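Local coordinates for long form salivary protein D7L1 (Aedes aegypti, PDB 3DXL) that binds and sequesters biogenic amines and eicosanoids of the vertebrate host, so modulating the blood feeding of female mosquitoes, at residues R15-D19 / E210-D214; R27-L31 / N277-N281; F68-Q74 / Y92-K97. All blocks are in the same frame, centred on the assembly; numbering follows the deposited sequence. Where two conformers were deposited one is given.

Contact 1. Residues R15-D19 / E210-D214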
loop_
_atom_site.group_PDB
_atom_site.type_symbol
_atom_site.label_atom_id
_atom_site.label_comp_id
_atom_site.label_asym_id
_atom_site.label_seq_id
_atom_site.Cartn_x
_atom_site.Cartn_y
_atom_site.Cartn_z
ATOM N N ARG A 15 1.677 3.106 -5.958
ATOM C CA ARG A 15 2.994 2.480 -5.843
ATOM C C ARG A 15 3.538 2.104 -7.223
ATOM O O ARG A 15 4.695 2.368 -7.544
ATOM C CB ARG A 15 2.962 1.258 -4.919
ATOM C CG ARG A 15 4.236 0.410 -4.909
ATOM C CD ARG A 15 5.499 1.175 -4.472
ATOM N NE ARG A 15 5.387 1.752 -3.131
ATOM C CZ ARG A 15 5.627 1.084 -2.008
ATOM N NH1 ARG A 15 6.023 -0.185 -2.036
ATOM N NH2 ARG A 15 5.480 1.702 -0.843
ATOM N N CYS A 16 2.693 1.498 -8.048
ATOM C CA CYS A 16 3.132 1.084 -9.368
ATOM C C CYS A 16 3.472 2.284 -10.253
ATOM O O CYS A 16 4.430 2.226 -11.030
ATOM C CB CYS A 16 2.074 0.191 -9.998
ATOM S SG CYS A 16 1.996 -1.435 -9.212
ATOM N N MET A 17 2.737 3.391 -10.107
ATOM C CA MET A 17 3.090 4.601 -10.839
ATOM C C MET A 17 4.397 5.190 -10.322
ATOM O O MET A 17 5.257 5.580 -11.112
ATOM C CB MET A 17 1.969 5.633 -10.794
ATOM C CG MET A 17 0.800 5.238 -11.670
ATOM S SD MET A 17 -0.389 6.555 -11.906
ATOM C CE MET A 17 -1.201 6.510 -10.307
ATOM N N GLU A 18 4.567 5.229 -8.994
ATOM C CA GLU A 18 5.804 5.755 -8.410
ATOM C C GLU A 18 7.026 5.008 -8.947
ATOM O O GLU A 18 8.047 5.618 -9.272
ATOM C CB GLU A 18 5.742 5.699 -6.883
ATOM C CG GLU A 18 6.906 6.434 -6.213
ATOM C CD GLU A 18 6.774 6.515 -4.709
ATOM O OE1 GLU A 18 5.667 6.767 -4.205
ATOM O OE2 GLU A 18 7.798 6.359 -4.021
ATOM N N ASP A 19 6.895 3.690 -9.068
ATOM C CA ASP A 19 8.014 2.862 -9.493
ATOM C C ASP A 19 8.274 2.851 -11.003
ATOM O O ASP A 19 9.350 2.432 -11.438
ATOM C CB ASP A 19 7.823 1.432 -8.994
ATOM C CG ASP A 19 8.075 1.293 -7.506
ATOM O OD1 ASP A 19 8.653 2.217 -6.889
ATOM O OD2 ASP A 19 7.696 0.242 -6.964
ATOM N N GLU A 210 10.113 -3.695 1.954
ATOM C CA GLU A 210 9.365 -2.463 2.212
ATOM C C GLU A 210 10.075 -1.566 3.238
ATOM O O GLU A 210 10.128 -0.350 3.067
ATOM C CB GLU A 210 7.941 -2.777 2.654
ATOM C CG GLU A 210 7.007 -1.553 2.735
ATOM C CD GLU A 210 6.614 -0.933 1.388
ATOM O OE1 GLU A 210 6.748 -1.583 0.324
ATOM O OE2 GLU A 210 6.142 0.221 1.409
ATOM N N VAL A 211 10.641 -2.176 4.285
ATOM C CA VAL A 211 11.381 -1.411 5.299
ATOM C C VAL A 211 12.614 -0.786 4.652
ATOM O O VAL A 211 12.926 0.387 4.857
ATOM C CB VAL A 211 11.795 -2.266 6.508
ATOM C CG1 VAL A 211 12.302 -1.371 7.617
ATOM C CG2 VAL A 211 10.627 -3.083 7.011
ATOM N N LYS A 212 13.296 -1.576 3.827
ATOM C CA LYS A 212 14.475 -1.092 3.118
ATOM C C LYS A 212 14.155 0.084 2.208
ATOM O O LYS A 212 14.926 1.031 2.117
ATOM C CB LYS A 212 15.128 -2.209 2.302
ATOM C CG LYS A 212 15.852 -3.236 3.160
ATOM C CD LYS A 212 16.267 -4.463 2.348
ATOM C CE LYS A 212 17.255 -4.099 1.259
ATOM N NZ LYS A 212 17.694 -5.305 0.490
ATOM N N ARG A 213 13.009 0.005 1.522
ATOM C CA ARG A 213 12.557 1.055 0.632
ATOM C C ARG A 213 12.526 2.390 1.377
ATOM O O ARG A 213 12.987 3.403 0.875
ATOM C CB ARG A 213 11.164 0.705 0.092
ATOM C CG ARG A 213 10.636 1.640 -0.975
ATOM C CD ARG A 213 9.229 1.238 -1.414
ATOM N NE ARG A 213 8.946 1.727 -2.769
ATOM C CZ ARG A 213 8.509 2.948 -3.056
ATOM N NH1 ARG A 213 8.265 3.821 -2.085
ATOM N NH2 ARG A 213 8.295 3.304 -4.315
ATOM N N ASP A 214 11.962 2.370 2.581
ATOM C CA ASP A 214 11.840 3.590 3.375
ATOM C C ASP A 214 13.177 4.113 3.918
ATOM O O ASP A 214 13.370 5.319 4.014
ATOM C CB ASP A 214 10.829 3.399 4.496
ATOM C CG ASP A 214 9.393 3.444 3.995
ATOM O OD1 ASP A 214 9.160 3.835 2.822
ATOM O OD2 ASP A 214 8.495 3.088 4.789
HETATM O O HOH W 1 9.225 -0.282 -4.822
#
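Arg-15 and Asp-19 on one helix face Glu-210 and Arg-213 on another across a wide gap, for the axes of 15-19 and 210-214 come no nearer than 15.1 Å and run at 52° to each other. The gap is spanned chiefly by the two arginines, and the side chains meet mainly through charge. Arg-15, its chain bent at chi2 and chi3 (60° and 59°), turns the end of its guanidinium to Glu-210 in a two-pronged salt bridge: NH1 reaches OE1 of Glu-210 at 2.8 Å, and NH2 reaches OE2 of Glu-210, also at 2.8 Å. Both bonds are nearly straight, both use syn lone pairs, and the two flat groups are almost coplanar, which fixes the rotation of the guanidinium.

Arg-213 comes the other way, extended from CG to NE, and lays its guanidinium flat on that of Arg-15, centres 3.6 Å apart. This stack of like charges is probably made tolerable by the carboxylates at the edges. NH2 of Arg-213 donates to OD1 of Asp-19 at 2.8 Å, and NH2 and NH1 of Arg-213 both donate to OE2 of Glu-18, at 3.1 and 3.2 Å, from one face of its carboxylate. A water bridges the edge, accepting from NE of Arg-213 and donating to OD2 of Asp-19.

The contact thus joins the two PBP/GOBP-family halves of this D7 protein by a charged network away from the ligand-binding residues. Behind it, Arg-267 of helix 257-271 makes a second salt bridge to Glu-210 OE2, while helix 6-20 is tied to helix 45-58 by the Cys-16 to Cys-53 disulfide.

Contact 2. Residues R27-L31 / N277-N281; sequences RLPML and NLPKN. Unlike the reference sequence in segment 277-281: Asn-281 (reference Lys).
Leu-31 and Leu-278 form the apolar centre, their side chains crossing at about a right angle. CD1 of Leu-31 lies 4.0 Å from CB of Leu-278, and the other methyl, CD2, rests against the peptide that links Leu-278 to Pro-279. In one of its two conformers, Met-17 of helix 6-20 also touches both leucines. Farther out, Leu-28 places CD2 3.5 Å from the carbonyl O of Pro-279 and also near the proline ring at CB.

In fold terms, a short helix of the N-terminal PBP/GOBP-family half, 27-34, is met by an irregular segment that follows helix 257-271, so that chain from far along the sequence packs against the half whose pocket binds lipids. The side chain of Leu-31 is about 11 Å from that of Trp-37, and that of Leu-278 about 11 Å from that of Lys-149, both leukotriene-binding residues.

Polar bonding begins with Arg-27. Extended from CG to NE, with CG opposite the backbone N (chi1 -170°), its side chain runs out to two successive carbonyls: NE donates to O of Leu-278 at 2.8 Å, and NH2 donates to O of Asn-277, likewise at 2.8 Å. Both bonds are bent, and both oxygens sit somewhat out of the guanidinium plane. NH1 is bonded to the backbone O of Glu-22, while the side chain of Asn-277 accepts from the backbone N of Gln-282 through OD1.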
loop_
_atom_site.group_PDB
_atom_site.type_symbol
_atom_site.label_atom_id
_atom_site.label_comp_id
_atom_site.label_asym_id
_atom_site.label_seq_id
_atom_site.Cartn_x
_atom_site.Cartn_y
_atom_site.Cartn_z
ATOM N N ARG A 27 6.749 12.346 -18.060
ATOM C CA ARG A 27 6.195 11.982 -16.756
ATOM C C ARG A 27 4.752 12.440 -16.567
ATOM O O ARG A 27 3.872 11.631 -16.271
ATOM C CB ARG A 27 7.066 12.492 -15.610
ATOM C CG ARG A 27 6.637 11.917 -14.262
ATOM C CD ARG A 27 7.588 12.359 -13.154
ATOM N NE ARG A 27 7.291 11.752 -11.861
ATOM C CZ ARG A 27 7.828 10.628 -11.396
ATOM N NH1 ARG A 27 8.714 9.946 -12.114
ATOM N NH2 ARG A 27 7.494 10.187 -10.186
ATOM N N LEU A 28 4.516 13.739 -16.711
ATOM C CA LEU A 28 3.173 14.266 -16.486
ATOM C C LEU A 28 2.129 13.758 -17.502
ATOM O O LEU A 28 1.030 13.368 -17.100
ATOM C CB LEU A 28 3.185 15.798 -16.370
ATOM C CG LEU A 28 3.879 16.358 -15.118
ATOM C CD1 LEU A 28 3.878 17.876 -15.164
ATOM C CD2 LEU A 28 3.229 15.861 -13.835
ATOM N N PRO A 29 2.454 13.762 -18.812
ATOM C CA PRO A 29 1.518 13.141 -19.763
ATOM C C PRO A 29 1.177 11.678 -19.444
ATOM O O PRO A 29 -0.003 11.294 -19.526
ATOM C CB PRO A 29 2.243 13.267 -21.107
ATOM C CG PRO A 29 3.123 14.480 -20.930
ATOM C CD PRO A 29 3.596 14.390 -19.509
ATOM N N MET A 30 2.174 10.872 -19.070
ATOM C CA MET A 30 1.900 9.481 -18.719
ATOM C C MET A 30 1.032 9.382 -17.466
ATOM O O MET A 30 0.054 8.629 -17.448
ATOM C CB MET A 30 3.189 8.672 -18.575
ATOM C CG MET A 30 3.943 8.506 -19.884
ATOM S SD MET A 30 4.608 6.852 -20.078
ATOM C CE MET A 30 6.067 7.147 -21.062
ATOM N N LEU A 31 1.371 10.156 -16.439
ATOM C CA LEU A 31 0.591 10.159 -15.212
ATOM C C LEU A 31 -0.884 10.472 -15.491
ATOM O O LEU A 31 -1.775 9.803 -14.961
ATOM C CB LEU A 31 1.186 11.155 -14.213
ATOM C CG LEU A 31 0.400 11.391 -12.923
ATOM C CD1 LEU A 31 0.214 10.123 -12.101
ATOM C CD2 LEU A 31 1.089 12.469 -12.097
ATOM N N ASN A 277 4.824 11.348 -4.656
ATOM C CA ASN A 277 5.957 11.441 -5.573
ATOM C C ASN A 277 5.597 11.417 -7.049
ATOM O O ASN A 277 6.498 11.384 -7.894
ATOM C CB ASN A 277 6.956 10.318 -5.278
ATOM C CG ASN A 277 7.908 10.663 -4.147
ATOM O OD1 ASN A 277 8.371 11.794 -4.048
ATOM N ND2 ASN A 277 8.234 9.677 -3.313
ATOM N N LEU A 278 4.306 11.435 -7.373
ATOM C CA LEU A 278 3.914 11.178 -8.761
ATOM C C LEU A 278 4.144 12.342 -9.733
ATOM O O LEU A 278 4.761 12.140 -10.777
ATOM C CB LEU A 278 2.505 10.582 -8.870
ATOM C CG LEU A 278 2.270 9.302 -8.063
ATOM C CD1 LEU A 278 0.931 8.687 -8.434
ATOM C CD2 LEU A 278 3.384 8.298 -8.243
ATOM N N PRO A 279 3.667 13.566 -9.412
ATOM C CA PRO A 279 3.982 14.663 -10.343
ATOM C C PRO A 279 5.493 14.820 -10.590
ATOM O O PRO A 279 5.908 15.111 -11.713
ATOM C CB PRO A 279 3.396 15.893 -9.643
ATOM C CG PRO A 279 2.285 15.339 -8.807
ATOM C CD PRO A 279 2.841 14.041 -8.285
ATOM N N LYS A 280 6.296 14.615 -9.548
ATOM C CA LYS A 280 7.752 14.592 -9.656
ATOM C C LYS A 280 8.299 14.034 -8.361
ATOM O O LYS A 280 7.773 14.332 -7.283
ATOM C CB LYS A 280 8.324 16.000 -9.899
ATOM C CG LYS A 280 9.813 16.051 -10.273
ATOM C CD LYS A 280 10.092 15.315 -11.590
ATOM C CE LYS A 280 11.525 15.526 -12.069
ATOM N NZ LYS A 280 11.826 14.744 -13.312
ATOM N N ASN A 281 9.327 13.200 -8.468
ATOM C CA ASN A 281 10.043 12.723 -7.298
ATOM C C ASN A 281 10.405 13.915 -6.411
ATOM O O ASN A 281 11.029 14.875 -6.874
ATOM C CB ASN A 281 11.285 11.941 -7.731
ATOM C CG ASN A 281 12.323 11.830 -6.634
ATOM O OD1 ASN A 281 13.196 12.694 -6.494
ATOM N ND2 ASN A 281 12.248 10.756 -5.860
#

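Contact 3. Residues F68-Q74 / Y92-K97; sequences FDASVIQ and YANAVK
The first torsions of Ile-73 and Tyr-92 help bring them together. In Ile-73, CG1 stands opposite the carbonyl carbon (chi1 -65°) and carries CD1 outward; in Tyr-92, CG is opposite the backbone N (chi1 172°), which swings the ring beneath that methyl. CD1 of Ile-73 consequently sits over the face of the Tyr-92 ring, 3.7 Å from its centroid and 13° off the normal, a CH-pi contact. The same methyl touches CG2 of Val-96 at 3.8 Å.

Next to this pair the backbones come close, Ala-70 and Ala-93 being 5.2 Å apart at their CA atoms. CB of Ala-70 presses on the carbonyl O of Ala-93 at 3.4 Å and on CG of Lys-97 at 3.6 Å, while CG1 of Val-96 packs against CB of Phe-68. Asp-69 caps helix 71-79: its OD1 accepts from both N and OG of Ser-71.

The hydroxyl of Tyr-92 bonds to Tyr-113 and to a glycerol, probably from the crystallisation liquor, and its side chain lies about 6 Å from that of leukotriene-binding Trp-37, consistent with a wall near the lipid pocket. No hydrogen bond joins the two segments, so between them the contact rests on apolar packing and the CH-pi contact.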
loop_
_atom_site.group_PDB
_atom_site.type_symbol
_atom_site.label_atom_id
_atom_site.label_comp_id
_atom_site.label_asym_id
_atom_site.label_seq_id
_atom_site.Cartn_x
_atom_site.Cartn_y
_atom_site.Cartn_z
ATOM N N PHE A 68 -1.961 -15.833 -16.194
ATOM C CA PHE A 68 -2.993 -15.007 -15.601
ATOM C C PHE A 68 -3.909 -15.856 -14.717
ATOM O O PHE A 68 -3.953 -17.087 -14.858
ATOM C CB PHE A 68 -3.762 -14.264 -16.698
ATOM C CG PHE A 68 -2.921 -13.252 -17.422
ATOM C CD1 PHE A 68 -2.874 -11.930 -16.977
ATOM C CD2 PHE A 68 -2.132 -13.622 -18.513
ATOM C CE1 PHE A 68 -2.093 -10.999 -17.624
ATOM C CE2 PHE A 68 -1.340 -12.695 -19.169
ATOM C CZ PHE A 68 -1.312 -11.379 -18.719
ATOM N N ASP A 69 -4.617 -15.200 -13.802
ATOM C CA ASP A 69 -5.428 -15.870 -12.793
ATOM C C ASP A 69 -6.667 -15.025 -12.556
ATOM O O ASP A 69 -6.570 -13.894 -12.085
ATOM C CB ASP A 69 -4.612 -16.037 -11.498
ATOM C CG ASP A 69 -5.289 -16.930 -10.472
ATOM O OD1 ASP A 69 -6.500 -17.203 -10.584
ATOM O OD2 ASP A 69 -4.591 -17.349 -9.525
ATOM N N ALA A 70 -7.832 -15.559 -12.908
ATOM C CA ALA A 70 -9.075 -14.815 -12.772
ATOM C C ALA A 70 -9.703 -14.922 -11.381
ATOM O O ALA A 70 -10.740 -14.306 -11.119
ATOM C CB ALA A 70 -10.069 -15.251 -13.838
ATOM N N SER A 71 -9.072 -15.688 -10.494
ATOM C CA SER A 71 -9.630 -15.932 -9.168
ATOM C C SER A 71 -9.913 -14.636 -8.411
ATOM O O SER A 71 -10.945 -14.520 -7.753
ATOM C CB SER A 71 -8.711 -16.837 -8.341
ATOM O OG SER A 71 -8.467 -18.065 -9.011
ATOM N N VAL A 72 -9.008 -13.659 -8.520
ATOM C CA VAL A 72 -9.185 -12.393 -7.811
ATOM C C VAL A 72 -10.429 -11.636 -8.289
ATOM O O VAL A 72 -11.061 -10.938 -7.508
ATOM C CB VAL A 72 -7.907 -11.499 -7.854
ATOM C CG1 VAL A 72 -7.570 -11.079 -9.276
ATOM C CG2 VAL A 72 -8.076 -10.283 -6.963
ATOM N N ILE A 73 -10.801 -11.803 -9.564
ATOM C CA ILE A 73 -11.997 -11.151 -10.091
ATOM C C ILE A 73 -13.246 -11.638 -9.346
ATOM O O ILE A 73 -14.079 -10.835 -8.922
ATOM C CB ILE A 73 -12.128 -11.370 -11.616
ATOM C CG1 ILE A 73 -10.974 -10.667 -12.332
ATOM C CG2 ILE A 73 -13.498 -10.886 -12.132
ATOM C CD1 ILE A 73 -10.818 -11.088 -13.788
ATOM N N GLN A 74 -13.358 -12.953 -9.175
ATOM C CA GLN A 74 -14.490 -13.517 -8.439
ATOM C C GLN A 74 -14.452 -13.151 -6.949
ATOM O O GLN A 74 -15.492 -12.856 -6.362
ATOM C CB GLN A 74 -14.582 -15.031 -8.640
ATOM C CG GLN A 74 -14.848 -15.467 -10.097
ATOM C CD GLN A 74 -16.157 -14.928 -10.693
ATOM O OE1 GLN A 74 -17.124 -14.631 -9.979
ATOM N NE2 GLN A 74 -16.188 -14.814 -12.021
ATOM N N TYR A 92 -15.498 -10.872 -18.119
ATOM C CA TYR A 92 -14.156 -10.386 -17.819
ATOM C C TYR A 92 -13.295 -11.522 -17.264
ATOM O O TYR A 92 -12.170 -11.750 -17.725
ATOM C CB TYR A 92 -14.263 -9.200 -16.851
ATOM C CG TYR A 92 -12.976 -8.656 -16.258
ATOM C CD1 TYR A 92 -11.803 -8.582 -17.001
ATOM C CD2 TYR A 92 -12.957 -8.179 -14.945
ATOM C CE1 TYR A 92 -10.637 -8.061 -16.443
ATOM C CE2 TYR A 92 -11.797 -7.660 -14.380
ATOM C CZ TYR A 92 -10.647 -7.604 -15.128
ATOM O OH TYR A 92 -9.505 -7.078 -14.555
ATOM N N ALA A 93 -13.830 -12.260 -16.296
ATOM C CA ALA A 93 -13.100 -13.390 -15.733
ATOM C C ALA A 93 -12.772 -14.432 -16.808
ATOM O O ALA A 93 -11.657 -14.955 -16.860
ATOM C CB ALA A 93 -13.884 -14.024 -14.599
ATOM N N ASN A 94 -13.750 -14.724 -17.667
ATOM C CA ASN A 94 -13.547 -15.643 -18.787
ATOM C C ASN A 94 -12.422 -15.203 -19.720
ATOM O O ASN A 94 -11.590 -16.019 -20.112
ATOM C CB ASN A 94 -14.850 -15.845 -19.574
ATOM C CG ASN A 94 -15.850 -16.705 -18.832
ATOM O OD1 ASN A 94 -15.500 -17.420 -17.892
ATOM N ND2 ASN A 94 -17.109 -16.641 -19.255
ATOM N N ALA A 95 -12.397 -13.917 -20.072
ATOM C CA ALA A 95 -11.334 -13.378 -20.926
ATOM C C ALA A 95 -9.950 -13.549 -20.286
ATOM O O ALA A 95 -8.984 -13.903 -20.960
ATOM C CB ALA A 95 -11.606 -11.925 -21.272
ATOM N N VAL A 96 -9.861 -13.326 -18.977
ATOM C CA VAL A 96 -8.597 -13.536 -18.263
ATOM C C VAL A 96 -8.215 -15.023 -18.230
ATOM O O VAL A 96 -7.083 -15.379 -18.554
ATOM C CB VAL A 96 -8.631 -12.924 -16.838
ATOM C CG1 VAL A 96 -7.371 -13.299 -16.046
ATOM C CG2 VAL A 96 -8.755 -11.411 -16.924
ATOM N N LYS A 97 -9.169 -15.878 -17.865
ATOM C CA LYS A 97 -8.965 -17.334 -17.824
ATOM C C LYS A 97 -8.449 -17.925 -19.136
ATOM O O LYS A 97 -7.687 -18.893 -19.128
ATOM C CB LYS A 97 -10.264 -18.039 -17.431
ATOM C CG LYS A 97 -10.498 -18.124 -15.931
ATOM C CD LYS A 97 -11.802 -18.849 -15.593
ATOM C CE LYS A 97 -11.642 -20.366 -15.588
ATOM N NZ LYS A 97 -11.383 -20.923 -16.944
#

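How the contacts relate
From the N terminus, helix 6-20 supplies the first side of contact 1 and helix 27-34, next in the chain, the first side of contact 2. The chain then closes its shortest loop at contact 3, where 68-74 meets 92-97 within the N-terminal half. Much later, helix 208-217 returns to close contact 1, and the segment after helix 257-271 closes contact 2. Contacts 1 and 2 therefore cross, both tying the N-terminal half to chain from the C-terminal part, while contact 3 is nested inside both. The crossing pair also touch in space, Glu-18 packing on Leu-278; contact 3 stands apart, its centre about 27 Å from that of contact 1.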